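Local coordinates for protein polyporopepsin (Irpex lacteus, PDB 1WKR) that cleaves proteins and peptides with broad specificity, clotting milk, as a pepsin-like aspartic endopeptidase of the peptidase A1 family, at residues 44-49 and 87-92; 74-77 and 82-85; 178-183 and 206-211; 258-263 and 306-311. All blocks are in the same frame, centred on the assembly; numbering follows the deposited sequence.

Contact 1: residues 44-49 and 87-92; sequences KSYVKT and QSIGVA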
loop_
_atom_site.group_PDB
_atom_site.type_symbol
_atom_site.label_atom_id
_atom_site.label_comp_id
_atom_site.label_asym_id
_atom_site.label_seq_id
_atom_site.Cartn_x
_atom_site.Cartn_y
_atom_site.Cartn_z
ATOM N N LYS A 44 -12.188 -6.703 -16.563
ATOM C CA LYS A 44 -12.641 -6.131 -17.869
ATOM C C LYS A 44 -11.542 -6.302 -18.892
ATOM O O LYS A 44 -10.341 -6.064 -18.681
ATOM C CB LYS A 44 -12.853 -4.645 -17.694
ATOM C CG LYS A 44 -14.002 -4.327 -16.745
ATOM C CD LYS A 44 -14.056 -2.761 -16.501
ATOM C CE LYS A 44 -15.181 -2.254 -15.707
ATOM N NZ LYS A 44 -15.835 -1.120 -16.174
ATOM N N SER A 45 -11.924 -6.619 -20.159
ATOM C CA SER A 45 -11.003 -6.654 -21.269
ATOM C C SER A 45 -10.523 -5.191 -21.541
ATOM O O SER A 45 -11.268 -4.251 -21.389
ATOM C CB SER A 45 -11.724 -7.157 -22.514
ATOM O OG SER A 45 -12.205 -8.468 -22.289
ATOM N N TYR A 46 -9.301 -5.149 -22.045
ATOM C CA TYR A 46 -8.729 -3.859 -22.492
ATOM C C TYR A 46 -9.510 -3.366 -23.718
ATOM O O TYR A 46 -9.497 -4.012 -24.767
ATOM C CB TYR A 46 -7.282 -4.043 -22.861
ATOM C CG TYR A 46 -6.527 -2.822 -23.326
ATOM C CD1 TYR A 46 -6.791 -1.554 -22.819
ATOM C CD2 TYR A 46 -5.495 -2.963 -24.253
ATOM C CE1 TYR A 46 -6.065 -0.448 -23.247
ATOM C CE2 TYR A 46 -4.772 -1.868 -24.669
ATOM C CZ TYR A 46 -5.054 -0.664 -24.165
ATOM O OH TYR A 46 -4.245 0.409 -24.600
ATOM N N VAL A 47 -10.128 -2.215 -23.587
ATOM C CA VAL A 47 -10.884 -1.583 -24.719
ATOM C C VAL A 47 -9.926 -0.690 -25.449
ATOM O O VAL A 47 -9.436 0.362 -24.894
ATOM C CB VAL A 47 -12.038 -0.842 -24.177
ATOM C CG1 VAL A 47 -12.795 -0.186 -25.370
ATOM C CG2 VAL A 47 -12.992 -1.839 -23.435
ATOM N N LYS A 48 -9.557 -1.014 -26.674
ATOM C CA LYS A 48 -8.558 -0.307 -27.461
ATOM C C LYS A 48 -9.220 0.798 -28.247
ATOM O O LYS A 48 -10.163 0.594 -29.055
ATOM C CB LYS A 48 -7.873 -1.277 -28.417
ATOM C CG LYS A 48 -7.025 -2.264 -27.596
ATOM C CD LYS A 48 -6.248 -3.203 -28.581
ATOM C CE LYS A 48 -5.386 -4.213 -27.789
ATOM N NZ LYS A 48 -4.660 -5.099 -28.764
ATOM N N THR A 49 -8.779 2.032 -28.046
ATOM C CA THR A 49 -9.269 3.197 -28.737
ATOM C C THR A 49 -8.128 3.817 -29.462
ATOM O O THR A 49 -7.010 3.339 -29.514
ATOM C CB THR A 49 -9.865 4.219 -27.739
ATOM O OG1 THR A 49 -8.788 4.713 -26.872
ATOM C CG2 THR A 49 -10.932 3.596 -26.877
ATOM N N GLN A 87 0.800 7.336 -21.199
ATOM C CA GLN A 87 1.226 6.482 -20.068
ATOM C C GLN A 87 1.499 5.055 -20.540
ATOM O O GLN A 87 0.662 4.490 -21.246
ATOM C CB GLN A 87 0.115 6.471 -19.013
ATOM C CG GLN A 87 0.452 5.529 -17.822
ATOM C CD GLN A 87 1.659 5.956 -17.042
ATOM O OE1 GLN A 87 1.739 7.151 -16.655
ATOM N NE2 GLN A 87 2.591 5.059 -16.754
ATOM N N SER A 88 2.642 4.506 -20.189
ATOM C CA SER A 88 2.929 3.095 -20.500
ATOM C C SER A 88 2.183 2.254 -19.452
ATOM O O SER A 88 2.371 2.460 -18.227
ATOM C CB SER A 88 4.381 2.891 -20.483
ATOM O OG SER A 88 4.675 1.536 -20.866
ATOM N N ILE A 89 1.393 1.307 -19.919
ATOM C CA ILE A 89 0.603 0.382 -19.084
ATOM C C ILE A 89 0.823 -1.034 -19.524
ATOM O O ILE A 89 1.037 -1.338 -20.737
ATOM C CB ILE A 89 -0.905 0.732 -19.123
ATOM C CG1 ILE A 89 -1.503 0.608 -20.554
ATOM C CG2 ILE A 89 -1.120 2.144 -18.573
ATOM C CD1 ILE A 89 -2.968 0.652 -20.556
ATOM N N GLY A 90 0.670 -1.971 -18.627
ATOM C CA GLY A 90 0.572 -3.393 -18.950
ATOM C C GLY A 90 -0.860 -3.827 -19.140
ATOM O O GLY A 90 -1.800 -3.293 -18.568
ATOM N N VAL A 91 -1.003 -4.844 -20.009
ATOM C CA VAL A 91 -2.301 -5.467 -20.275
ATOM C C VAL A 91 -2.107 -6.982 -20.094
ATOM O O VAL A 91 -1.378 -7.596 -20.865
ATOM C CB VAL A 91 -2.830 -5.100 -21.674
ATOM C CG1 VAL A 91 -4.124 -5.864 -21.941
ATOM C CG2 VAL A 91 -3.098 -3.597 -21.710
ATOM N N ALA A 92 -2.736 -7.494 -19.071
ATOM C CA ALA A 92 -2.429 -8.903 -18.668
ATOM C C ALA A 92 -3.131 -9.903 -19.581
ATOM O O ALA A 92 -4.362 -9.760 -19.850
ATOM C CB ALA A 92 -2.939 -9.117 -17.216
#
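Tyr46, in the loop that follows strand 39-40, lays its ring against Val91 on strand 82-96. At the root of the side chain, Tyr46 CB sits 3.8 Å from Val91 CG1. The ring leaves the backbone with CG anti to the main-chain nitrogen (chi1 -179°), which swings it over the strand. Tyr46 CG then meets both methyls of Val91, CG2 at 3.9 Å and CG1 a little farther off. Next comes Tyr46 CD2, whose distance to Val91 CG2, 3.6 Å, is the shortest in the contact, and CE2 still feels the same methyl. Val91 CG2 therefore lies over one face of the ring, shifted toward its rim, in a CH-pi contact 3.9 Å from the centroid. Farther out on the same side of the ring, Tyr46 CE1 comes within 4.2 Å of Ile89 CD1, which approaches obliquely. At the tip, Tyr46 OH passes Ile89 CD1, also at 4.2 Å, and hydrogen-bonds Asp75 OD2 on strand 67-79 and Ser52 OG. Chemically, then, the two segments meet by apolar packing with no polar bond between them, while the hydroxyl's bonds to Asp75 and Ser52 hold the far end of the ring in place.

Contact 2: residues 74-77 and 82-85; sequences TDTV and LTIP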
loop_
_atom_site.group_PDB
_atom_site.type_symbol
_atom_site.label_atom_id
_atom_site.label_comp_id
_atom_site.label_asym_id
_atom_site.label_seq_id
_atom_site.Cartn_x
_atom_site.Cartn_y
_atom_site.Cartn_z
ATOM N N THR A 74 1.054 1.941 -24.745
ATOM C CA THR A 74 0.843 3.277 -24.238
ATOM C C THR A 74 -0.596 3.662 -24.448
ATOM O O THR A 74 -1.252 3.217 -25.441
ATOM C CB THR A 74 1.818 4.287 -24.732
ATOM O OG1 THR A 74 1.659 4.394 -26.188
ATOM C CG2 THR A 74 3.246 3.960 -24.470
ATOM N N ASP A 75 -1.145 4.498 -23.605
ATOM C CA ASP A 75 -2.524 4.926 -23.719
ATOM C C ASP A 75 -2.755 6.170 -22.861
ATOM O O ASP A 75 -1.858 6.554 -22.046
ATOM C CB ASP A 75 -3.487 3.783 -23.289
ATOM C CG ASP A 75 -4.785 3.810 -24.086
ATOM O OD1 ASP A 75 -5.295 4.874 -24.409
ATOM O OD2 ASP A 75 -5.391 2.714 -24.259
ATOM N N THR A 76 -3.877 6.812 -23.018
ATOM C CA THR A 76 -4.240 7.986 -22.204
ATOM C C THR A 76 -4.894 7.474 -20.953
ATOM O O THR A 76 -5.890 6.732 -20.994
ATOM C CB THR A 76 -5.179 8.882 -22.982
ATOM O OG1 THR A 76 -4.411 9.434 -24.066
ATOM C CG2 THR A 76 -5.672 10.061 -22.147
ATOM N N VAL A 77 -4.377 7.900 -19.802
ATOM C CA VAL A 77 -4.901 7.487 -18.469
ATOM C C VAL A 77 -5.453 8.678 -17.767
ATOM O O VAL A 77 -4.764 9.751 -17.703
ATOM C CB VAL A 77 -3.713 6.864 -17.691
ATOM C CG1 VAL A 77 -4.066 6.674 -16.221
ATOM C CG2 VAL A 77 -3.345 5.522 -18.355
ATOM N N LEU A 82 -7.169 14.702 -13.796
ATOM C CA LEU A 82 -5.799 14.705 -14.367
ATOM C C LEU A 82 -5.767 13.730 -15.508
ATOM O O LEU A 82 -6.316 12.604 -15.434
ATOM C CB LEU A 82 -4.786 14.334 -13.293
ATOM C CG LEU A 82 -4.857 15.198 -12.005
ATOM C CD1 LEU A 82 -3.757 14.682 -11.078
ATOM C CD2 LEU A 82 -4.608 16.689 -12.290
ATOM N N THR A 83 -5.063 14.098 -16.561
ATOM C CA THR A 83 -4.925 13.211 -17.772
ATOM C C THR A 83 -3.505 13.033 -18.101
ATOM O O THR A 83 -2.700 14.052 -18.134
ATOM C CB THR A 83 -5.672 13.839 -18.931
ATOM O OG1 THR A 83 -7.092 13.973 -18.537
ATOM C CG2 THR A 83 -5.651 12.998 -20.138
ATOM N N ILE A 84 -3.075 11.825 -18.425
ATOM C CA ILE A 84 -1.745 11.486 -18.815
ATOM C C ILE A 84 -1.768 10.899 -20.198
ATOM O O ILE A 84 -2.132 9.710 -20.350
ATOM C CB ILE A 84 -1.093 10.420 -17.871
ATOM C CG1 ILE A 84 -1.219 10.883 -16.427
ATOM C CG2 ILE A 84 0.351 10.197 -18.282
ATOM C CD1 ILE A 84 -0.984 9.706 -15.440
ATOM N N PRO A 85 -1.421 11.630 -21.228
ATOM C CA PRO A 85 -1.345 11.044 -22.581
ATOM C C PRO A 85 -0.018 10.098 -22.595
ATOM O O PRO A 85 0.961 10.490 -21.963
ATOM C CB PRO A 85 -1.175 12.289 -23.514
ATOM C CG PRO A 85 -0.899 13.502 -22.661
ATOM C CD PRO A 85 -1.140 13.115 -21.233
#
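A beta hairpin, strands 67-79 and 82-96 of a pepsin-like aspartic proteinase, contains this contact; strand 67-79 also forms, with strand 57-62, what is by family the active-site flap, at the end away from the residues described here. Val77 and Ile84 form an antiparallel hydrogen-bonded pair. Val77 N gives a bond of 2.9 Å to Ile84 O, and Ile84 N returns one of 2.8 Å to Val77 O. The second is the more direct of the two at the acceptor, with a C=O...N angle of 161°, whereas Val77 N stands tilted from the plane of the Ile84 carbonyl. Two CA-H...O contacts add to the ladder: Thr76 CA lies 3.3 Å from Ile84 O, and Thr83 CA 3.5 Å from Val77 O.

On the sheet face opposite the Val77 and Ile84 side chains, Thr76 and Thr83 touch methyl to methyl, CG2 to CG2 at 3.6 Å. The methyl is anti to the backbone nitrogen in both (chi1 -68° and -60° for OG1), and the two hydroxyls take no part in the methyl contact. Thr76 OG1 comes 3.8 Å from Pro85 CA, where the chain turns a corner. Val77 CG1 and Ile84 CD1 are looser, 4.4 Å apart. Beyond the pair, Ile84 packs on Val128, Asn131 and Leu132 of helix 128-134, while Val77 rests on Val18 of strand 14-20, which places this end of the hairpin between a helix and a neighbouring strand.

Contact 3: residues 178-183 and 206-211; sequences PITSTS and STAGIV. With SO4 (sulfate ion), chain E.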
loop_
_atom_site.group_PDB
_atom_site.type_symbol
_atom_site.label_atom_id
_atom_site.label_comp_id
_atom_site.label_asym_id
_atom_site.label_seq_id
_atom_site.Cartn_x
_atom_site.Cartn_y
_atom_site.Cartn_z
ATOM N N PRO A 178 14.207 10.296 5.301
ATOM C CA PRO A 178 14.723 9.985 3.967
ATOM C C PRO A 178 14.465 8.560 3.570
ATOM O O PRO A 178 14.428 7.685 4.453
ATOM C CB PRO A 178 16.239 10.240 4.065
ATOM C CG PRO A 178 16.436 11.030 5.344
ATOM C CD PRO A 178 15.314 10.548 6.276
ATOM N N ILE A 179 14.350 8.272 2.270
ATOM C CA ILE A 179 14.336 6.899 1.873
ATOM C C ILE A 179 15.595 6.226 2.375
ATOM O O ILE A 179 16.709 6.773 2.259
ATOM C CB ILE A 179 14.173 6.746 0.331
ATOM C CG1 ILE A 179 12.848 7.324 -0.087
ATOM C CG2 ILE A 179 14.290 5.253 -0.057
ATOM C CD1 ILE A 179 11.597 6.983 0.725
ATOM N N THR A 180 15.481 5.036 2.943
ATOM C CA THR A 180 16.626 4.332 3.546
ATOM C C THR A 180 17.683 4.027 2.473
ATOM O O THR A 180 17.400 3.802 1.306
ATOM C CB THR A 180 16.102 3.010 4.151
ATOM O OG1 THR A 180 17.225 2.356 4.765
ATOM C CG2 THR A 180 15.518 2.070 3.144
ATOM N N SER A 181 18.909 4.029 2.993
ATOM C CA SER A 181 20.061 3.632 2.165
ATOM C C SER A 181 20.207 2.136 2.096
ATOM O O SER A 181 21.019 1.626 1.281
ATOM C CB SER A 181 21.387 4.196 2.750
ATOM O OG SER A 181 21.640 3.598 4.002
ATOM N N THR A 182 19.494 1.380 2.893
ATOM C CA THR A 182 19.638 -0.070 2.999
ATOM C C THR A 182 18.879 -0.775 1.950
ATOM O O THR A 182 17.640 -0.484 1.766
ATOM C CB THR A 182 19.190 -0.527 4.392
ATOM O OG1 THR A 182 20.128 0.005 5.341
ATOM C CG2 THR A 182 19.162 -1.994 4.501
ATOM N N SER A 183 19.470 -1.655 1.183
ATOM C CA SER A 183 18.865 -2.444 0.170
ATOM C C SER A 183 18.358 -3.802 0.695
ATOM O O SER A 183 19.042 -4.348 1.626
ATOM C CB SER A 183 19.903 -2.673 -1.002
ATOM O OG SER A 183 19.249 -3.370 -2.157
ATOM N N SER A 206 15.730 -1.083 15.394
ATOM C CA SER A 206 15.878 -0.164 14.244
ATOM C C SER A 206 16.393 -0.910 13.067
ATOM O O SER A 206 17.466 -1.563 13.064
ATOM C CB SER A 206 16.884 0.911 14.611
ATOM O OG SER A 206 16.360 1.696 15.642
ATOM N N THR A 207 15.661 -0.822 11.954
ATOM C CA THR A 207 16.002 -1.581 10.727
ATOM C C THR A 207 15.213 -1.002 9.548
ATOM O O THR A 207 14.388 -0.103 9.714
ATOM C CB THR A 207 15.668 -3.069 10.941
ATOM O OG1 THR A 207 16.261 -3.816 9.888
ATOM C CG2 THR A 207 14.125 -3.355 10.978
ATOM N N ALA A 208 15.463 -1.559 8.375
ATOM C CA ALA A 208 14.856 -1.084 7.146
ATOM C C ALA A 208 13.635 -1.928 6.771
ATOM O O ALA A 208 13.614 -3.144 7.010
ATOM C CB ALA A 208 15.900 -1.136 5.989
ATOM N N GLY A 209 12.685 -1.294 6.087
ATOM C CA GLY A 209 11.461 -1.944 5.592
ATOM C C GLY A 209 10.712 -0.981 4.732
ATOM O O GLY A 209 11.277 0.067 4.337
ATOM N N ILE A 210 9.483 -1.294 4.366
ATOM C CA ILE A 210 8.773 -0.477 3.395
ATOM C C ILE A 210 7.383 -0.103 3.834
ATOM O O ILE A 210 6.822 -0.713 4.748
ATOM C CB ILE A 210 8.733 -1.164 1.994
ATOM C CG1 ILE A 210 7.740 -2.345 1.967
ATOM C CG2 ILE A 210 10.144 -1.611 1.576
ATOM C CD1 ILE A 210 7.503 -2.939 0.574
ATOM N N VAL A 211 6.851 0.933 3.206
ATOM C CA VAL A 211 5.464 1.412 3.424
ATOM C C VAL A 211 4.698 1.086 2.184
ATOM O O VAL A 211 5.030 1.582 1.083
ATOM C CB VAL A 211 5.482 2.919 3.741
ATOM C CG1 VAL A 211 4.042 3.386 3.985
ATOM C CG2 VAL A 211 6.373 3.237 4.930
HETATM S S SO4 E . 16.222 0.359 19.025
HETATM O O1 SO4 E . 15.783 1.594 19.626
HETATM O O2 SO4 E . 17.227 0.773 18.070
HETATM O O3 SO4 E . 16.915 -0.506 20.067
HETATM O O4 SO4 E . 15.219 -0.359 18.299
#
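Ala208 and the two threonines Thr180 and Thr182 meet where an ST turn in the loop after strand 175-178 lies across strand 207-211. This strand of the pepsin-like fold leads into the catalytic Asp212, although the contact itself is set back from the site. The alanine methyl points at the loop, and both threonine side chains start out toward the strand. Thr182 brings carbon: its CB and its CG2 each stand 3.7 Å from Ala208 CB, the methyl being carried anti to the main-chain nitrogen (OG1 chi1 -67°). Thr180 instead presents oxygen, with OG1 3.9 Å from Ala208 CB, a van der Waals contact to a methyl.

That oxygen has polar work of its own. Thr180 OG1 lies anti to its own backbone nitrogen (chi1 -179°), which turns it forward along the loop to accept from Thr182 N at 3.1 Å, nearly straight at 168°; this bond closes the ST turn. The same oxygen is hydrogen-bonded to Asn192 ND2 on strand 190-197. With OG1 engaged twice, the rotation of Thr180 is well defined, and the turn in turn sets where Thr182 meets the alanine. Ala185 touches both Thr180 and Ala208, so the small patch around the methyl is closed in by the loop as well.

At the start of the second segment, where the chain turns a corner, Ser206 holds a sulfate ion, probably from the crystallisation liquor: Ser206 OG donates to O2 at 2.7 Å and Ser206 N to O4 at 3.0 Å.

Contact 4: residues 258-263 and 306-311; sequences FTIGGQ and FINGLT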
loop_
_atom_site.group_PDB
_atom_site.type_symbol
_atom_site.label_atom_id
_atom_site.label_comp_id
_atom_site.label_asym_id
_atom_site.label_seq_id
_atom_site.Cartn_x
_atom_site.Cartn_y
_atom_site.Cartn_z
ATOM N N PHE A 258 5.816 3.013 16.975
ATOM C CA PHE A 258 6.766 2.997 15.832
ATOM C C PHE A 258 7.567 4.292 15.945
ATOM O O PHE A 258 7.022 5.395 15.992
ATOM C CB PHE A 258 5.973 3.036 14.518
ATOM C CG PHE A 258 5.242 1.732 14.244
ATOM C CD1 PHE A 258 4.100 1.352 14.975
ATOM C CD2 PHE A 258 5.630 0.918 13.184
ATOM C CE1 PHE A 258 3.443 0.179 14.688
ATOM C CE2 PHE A 258 4.971 -0.251 12.909
ATOM C CZ PHE A 258 3.863 -0.635 13.669
ATOM N N THR A 259 8.878 4.171 15.926
ATOM C CA THR A 259 9.762 5.366 15.918
ATOM C C THR A 259 10.228 5.556 14.503
ATOM O O THR A 259 10.910 4.705 13.948
ATOM C CB THR A 259 10.932 5.196 16.834
ATOM O OG1 THR A 259 10.471 4.980 18.193
ATOM C CG2 THR A 259 11.842 6.457 16.832
ATOM N N ILE A 260 9.808 6.700 13.923
ATOM C CA ILE A 260 10.100 7.029 12.493
ATOM C C ILE A 260 10.440 8.495 12.437
ATOM O O ILE A 260 9.710 9.357 12.931
ATOM C CB ILE A 260 8.839 6.786 11.623
ATOM C CG1 ILE A 260 8.372 5.339 11.722
ATOM C CG2 ILE A 260 9.127 7.217 10.184
ATOM C CD1 ILE A 260 6.996 5.091 11.087
ATOM N N GLY A 261 11.601 8.831 11.848
ATOM C CA GLY A 261 11.967 10.232 11.706
ATOM C C GLY A 261 12.130 10.965 13.034
ATOM O O GLY A 261 11.914 12.186 13.047
ATOM N N GLY A 262 12.445 10.238 14.105
ATOM C CA GLY A 262 12.622 10.859 15.423
ATOM C C GLY A 262 11.322 11.061 16.153
ATOM O O GLY A 262 11.342 11.634 17.286
ATOM N N GLN A 263 10.183 10.635 15.615
ATOM C CA GLN A 263 8.879 10.812 16.247
ATOM C C GLN A 263 8.239 9.459 16.546
ATOM O O GLN A 263 8.528 8.440 15.865
ATOM C CB GLN A 263 7.991 11.618 15.408
ATOM C CG GLN A 263 8.480 13.096 15.263
ATOM C CD GLN A 263 8.572 13.933 16.548
ATOM O OE1 GLN A 263 9.489 14.927 16.475
ATOM N NE2 GLN A 263 7.842 13.730 17.491
ATOM N N PHE A 306 10.168 -5.293 7.460
ATOM C CA PHE A 306 8.778 -4.992 7.815
ATOM C C PHE A 306 8.059 -4.417 6.590
ATOM O O PHE A 306 8.746 -3.876 5.693
ATOM C CB PHE A 306 8.683 -3.991 9.041
ATOM C CG PHE A 306 9.274 -2.637 8.731
ATOM C CD1 PHE A 306 8.570 -1.664 8.044
ATOM C CD2 PHE A 306 10.579 -2.332 9.134
ATOM C CE1 PHE A 306 9.098 -0.435 7.761
ATOM C CE2 PHE A 306 11.120 -1.088 8.867
ATOM C CZ PHE A 306 10.399 -0.152 8.190
ATOM N N ILE A 307 6.760 -4.510 6.639
ATOM C CA ILE A 307 5.888 -3.804 5.652
ATOM C C ILE A 307 4.820 -3.103 6.489
ATOM O O ILE A 307 3.960 -3.776 7.099
ATOM C CB ILE A 307 5.277 -4.725 4.599
ATOM C CG1 ILE A 307 6.359 -5.465 3.821
ATOM C CG2 ILE A 307 4.422 -3.892 3.664
ATOM C CD1 ILE A 307 5.880 -6.459 2.789
ATOM N N ASN A 308 4.824 -1.770 6.477
ATOM C CA ASN A 308 3.718 -0.995 7.072
ATOM C C ASN A 308 2.631 -0.948 6.000
ATOM O O ASN A 308 2.730 -0.189 5.018
ATOM C CB ASN A 308 4.168 0.402 7.481
ATOM C CG ASN A 308 5.222 0.425 8.557
ATOM O OD1 ASN A 308 5.531 -0.574 9.210
ATOM N ND2 ASN A 308 5.806 1.611 8.776
ATOM N N GLY A 309 1.600 -1.782 6.167
ATOM C CA GLY A 309 0.573 -1.985 5.147
ATOM C C GLY A 309 -0.643 -1.168 5.319
ATOM O O GLY A 309 -0.689 -0.200 6.086
ATOM N N LEU A 310 -1.666 -1.529 4.534
ATOM C CA LEU A 310 -2.965 -0.819 4.551
ATOM C C LEU A 310 -3.519 -0.661 5.939
ATOM O O LEU A 310 -4.036 0.394 6.263
ATOM C CB LEU A 310 -3.935 -1.668 3.663
ATOM C CG LEU A 310 -5.374 -1.184 3.573
ATOM C CD1 LEU A 310 -5.971 -1.738 2.270
ATOM C CD2 LEU A 310 -6.218 -1.658 4.750
ATOM N N THR A 311 -3.384 -1.672 6.802
ATOM C CA THR A 311 -3.962 -1.637 8.128
ATOM C C THR A 311 -3.241 -0.633 9.005
ATOM O O THR A 311 -3.854 -0.063 9.930
ATOM C CB THR A 311 -3.978 -3.027 8.767
ATOM O OG1 THR A 311 -2.646 -3.644 8.607
ATOM C CG2 THR A 311 -5.055 -3.930 8.175
#
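Phe258 and Ile260, at the end of strand 256-260, come up to Asn308 on strand 306-308, in the part of the pepsin-like fold that carries the second catalytic aspartate. The tight part lies between Phe258 and Asn308. Phe258 CE2 stands 3.8 Å from Asn308 OD1, which approaches the ring obliquely, and the ring and amide planes are 84° apart, so the two flat groups are almost perpendicular rather than stacked. The side chains run past each other in opposite directions, and the backbones stay far apart, the nearest CA atoms being those of Phe258 and Asn308 at 10.1 Å. The contact is thus made by side chains passing each other in the interior. Asn308 ND2 is satisfied by Gln193 OE1 on strand 190-197, and that bond helps fix which way the amide is turned. Phe258 also meets Phe312 edge-to-face.

Ile260 makes the looser approach, with its CD1 4.3 Å from Asn308 ND2. From there the first segment leaves the interior altogether: a type I' turn runs from the buried Ile260 through Gly261 and Gly262 to Gln263, these last three exposed to solvent and well away from strand 306-308.

The inner side is close to the chemistry. The Asn308 side chain is about 7 Å from that of Asp212, and the adjoining Ile307 packs on a modified side chain of the bound inhibitory peptide. The outer turn is closed by two backbone bonds: Ile260 N to Gln263 O at 2.9 Å, and Gln263 N to Ile260 O at 3.0 Å.

How the contacts relate
Along the chain from the N terminus, contact 1 opens first, at 44-49, and contact 2 is nested inside the loop it closes at 87-92. The two share strand 82-96 and are probably hydrogen-bonded, Asp75 N to Gln87 O, tying the 44-49 loop and one hairpin together in the N-terminal lobe. Contact 3 then closes its own loop between 178-183 and 206-211 before contact 4 spans 258-263 to 306-311, both in the C-terminal lobe; none of the loops cross. Strands 207-211 and 306-308 run side by side, parallel, with Ile210 bonded to Phe306 and Asn308. The centres of contacts 1 and 4 are about 34 Å apart, on opposite sides of the chain's centre.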